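Local coordinates for ferric iron-binding protein HitA (Pseudomonas aeruginosa PAO1, PDB 6IWF) that binds ferric iron as a solute-binding protein, probably delivers it for uptake across the inner membrane, and is involved in gallium internalization, at residues A[97-102]-A[227-232]. Numbering follows the deposited sequence.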
loop_
_atom_site.group_PDB
_atom_site.type_symbol
_atom_site.label_atom_id
_atom_site.label_comp_id
_atom_site.label_asym_id
_atom_site.label_seq_id
_atom_site.Cartn_x
_atom_site.Cartn_y
_atom_site.Cartn_z
ATOM N N ILE A 97 6.459 -6.408 -9.963
ATOM C CA ILE A 97 5.229 -7.191 -9.973
ATOM C C ILE A 97 4.468 -6.962 -8.678
ATOM O O ILE A 97 5.058 -6.881 -7.598
ATOM C CB ILE A 97 5.514 -8.693 -10.196
ATOM C CG1 ILE A 97 4.223 -9.423 -10.550
ATOM C CG2 ILE A 97 6.243 -9.316 -9.003
ATOM C CD1 ILE A 97 4.480 -10.751 -11.283
ATOM N N GLY A 98 3.149 -6.844 -8.800
ATOM C CA GLY A 98 2.317 -6.671 -7.620
ATOM C C GLY A 98 2.238 -7.960 -6.823
ATOM O O GLY A 98 2.241 -9.060 -7.379
ATOM N N ILE A 99 2.197 -7.814 -5.500
ATOM C CA ILE A 99 2.171 -8.938 -4.570
ATOM C C ILE A 99 0.841 -9.018 -3.840
ATOM O O ILE A 99 0.230 -10.085 -3.768
ATOM C CB ILE A 99 3.343 -8.863 -3.567
ATOM C CG1 ILE A 99 4.689 -8.769 -4.296
ATOM C CG2 ILE A 99 3.313 -10.055 -2.635
ATOM C CD1 ILE A 99 4.941 -9.907 -5.277
ATOM N N THR A 100 0.394 -7.901 -3.258
ATOM C CA THR A 100 -0.930 -7.809 -2.656
ATOM C C THR A 100 -1.551 -6.481 -3.051
ATOM O O THR A 100 -0.863 -5.562 -3.490
ATOM C CB THR A 100 -0.913 -7.887 -1.124
ATOM O OG1 THR A 100 -0.239 -6.738 -0.595
ATOM C CG2 THR A 100 -0.240 -9.184 -0.622
ATOM N N ALA A 101 -2.869 -6.394 -2.895
ATOM C CA ALA A 101 -3.597 -5.145 -3.072
ATOM C C ALA A 101 -4.353 -4.823 -1.790
ATOM O O ALA A 101 -4.704 -5.712 -1.017
ATOM C CB ALA A 101 -4.593 -5.208 -4.252
ATOM N N ARG A 102 -4.579 -3.536 -1.555
ATOM C CA ARG A 102 -5.329 -3.085 -0.390
ATOM C C ARG A 102 -6.285 -1.996 -0.843
ATOM O O ARG A 102 -6.171 -1.475 -1.957
ATOM C CB ARG A 102 -4.409 -2.501 0.672
ATOM C CG ARG A 102 -3.919 -1.179 0.158
ATOM C CD ARG A 102 -2.539 -0.859 0.506
ATOM N NE ARG A 102 -1.590 -1.893 0.132
ATOM C CZ ARG A 102 -0.361 -1.904 0.621
ATOM N NH1 ARG A 102 0.489 -2.847 0.281
ATOM N NH2 ARG A 102 0.003 -0.947 1.471
ATOM N N SER A 227 0.971 -3.368 -3.324
ATOM C CA SER A 227 2.354 -3.527 -2.913
ATOM C C SER A 227 3.068 -4.352 -3.972
ATOM O O SER A 227 2.449 -5.138 -4.685
ATOM C CB SER A 227 2.474 -4.234 -1.566
ATOM O OG SER A 227 2.164 -5.607 -1.702
ATOM N N GLY A 228 4.382 -4.187 -4.059
ATOM C CA GLY A 228 5.077 -4.852 -5.142
ATOM C C GLY A 228 6.483 -5.277 -4.787
ATOM O O GLY A 228 7.018 -4.972 -3.720
ATOM N N ALA A 229 7.085 -6.000 -5.725
ATOM C CA ALA A 229 8.427 -6.505 -5.512
ATOM C C ALA A 229 9.185 -6.525 -6.825
ATOM O O ALA A 229 8.602 -6.532 -7.911
ATOM C CB ALA A 229 8.426 -7.911 -4.905
ATOM N N ALA A 230 10.502 -6.560 -6.708
ATOM C CA ALA A 230 11.355 -6.469 -7.884
ATOM C C ALA A 230 12.713 -7.060 -7.557
ATOM O O ALA A 230 13.133 -7.079 -6.402
ATOM C CB ALA A 230 11.511 -5.014 -8.356
ATOM N N VAL A 231 13.384 -7.549 -8.599
ATOM C CA VAL A 231 14.780 -7.981 -8.551
ATOM C C VAL A 231 15.667 -6.827 -9.007
ATOM O O VAL A 231 15.393 -6.199 -10.031
ATOM C CB VAL A 231 14.986 -9.203 -9.460
ATOM C CG1 VAL A 231 16.481 -9.573 -9.544
ATOM C CG2 VAL A 231 14.143 -10.372 -8.957
ATOM N N LEU A 232 16.753 -6.569 -8.278
ATOM C CA LEU A 232 17.658 -5.492 -8.668
ATOM C C LEU A 232 18.541 -5.948 -9.823
ATOM O O LEU A 232 19.052 -7.072 -9.824
ATOM C CB LEU A 232 18.524 -5.048 -7.487
ATOM C CG LEU A 232 17.902 -4.104 -6.457
ATOM C CD1 LEU A 232 17.342 -2.859 -7.147
ATOM C CD2 LEU A 232 16.830 -4.786 -5.605
#
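The guanidinium of Arg102 meets Ser227 edge-on: the serine OG lies in the plane of the group, and NH1 sits 3.0 Å from Ser227 CB, a doubtfully short approach. Ser227 N is 3.7 Å from Arg102 NH1, well off that plane. The strands joined here, 97-108 and 224-231, are antiparallel and belong to the central part of a two-lobed periplasmic binding protein fold, probably the crossover strands of the hinge, as in related ferric-binding proteins. Arg102 starts with CG wedged between its backbone N and C (chi1 72°), then bends twice to bring NH1 to the serine. NH1 also makes a salt bridge to Glu263, while NH2 has weak, long ion pairs to Glu61 and to Glu60, an Fe(3+) ligand of this protein although no iron is bound in this model, so the arginine probably adds positive charge beside the iron-binding site.

Ile97 and Ala229 exchange backbone bonds, N to O in both directions. Beyond Gly98 the register slips in a beta bulge: Ile99 (psi -50°) and Thr100 together face Ser227. Ile99 N reaches Ser227 O at 2.8 Å with a nearly straight N-H, and Ser227 N returns a more bent bond to Thr100 O. On the same sheet face as the Ala229 methyl, Ser227 OG donates to Thr100 OG1 at 2.9 Å; Thr100 OG1 is also hydrogen-bonded to Glu263, which thereby links the threonine and Arg102. Helix 251-258 packs on Ile99 and Thr100 through Ile257. Ile99 CG1, beside its own backbone N, rests 3.9 Å from Ala229 CB.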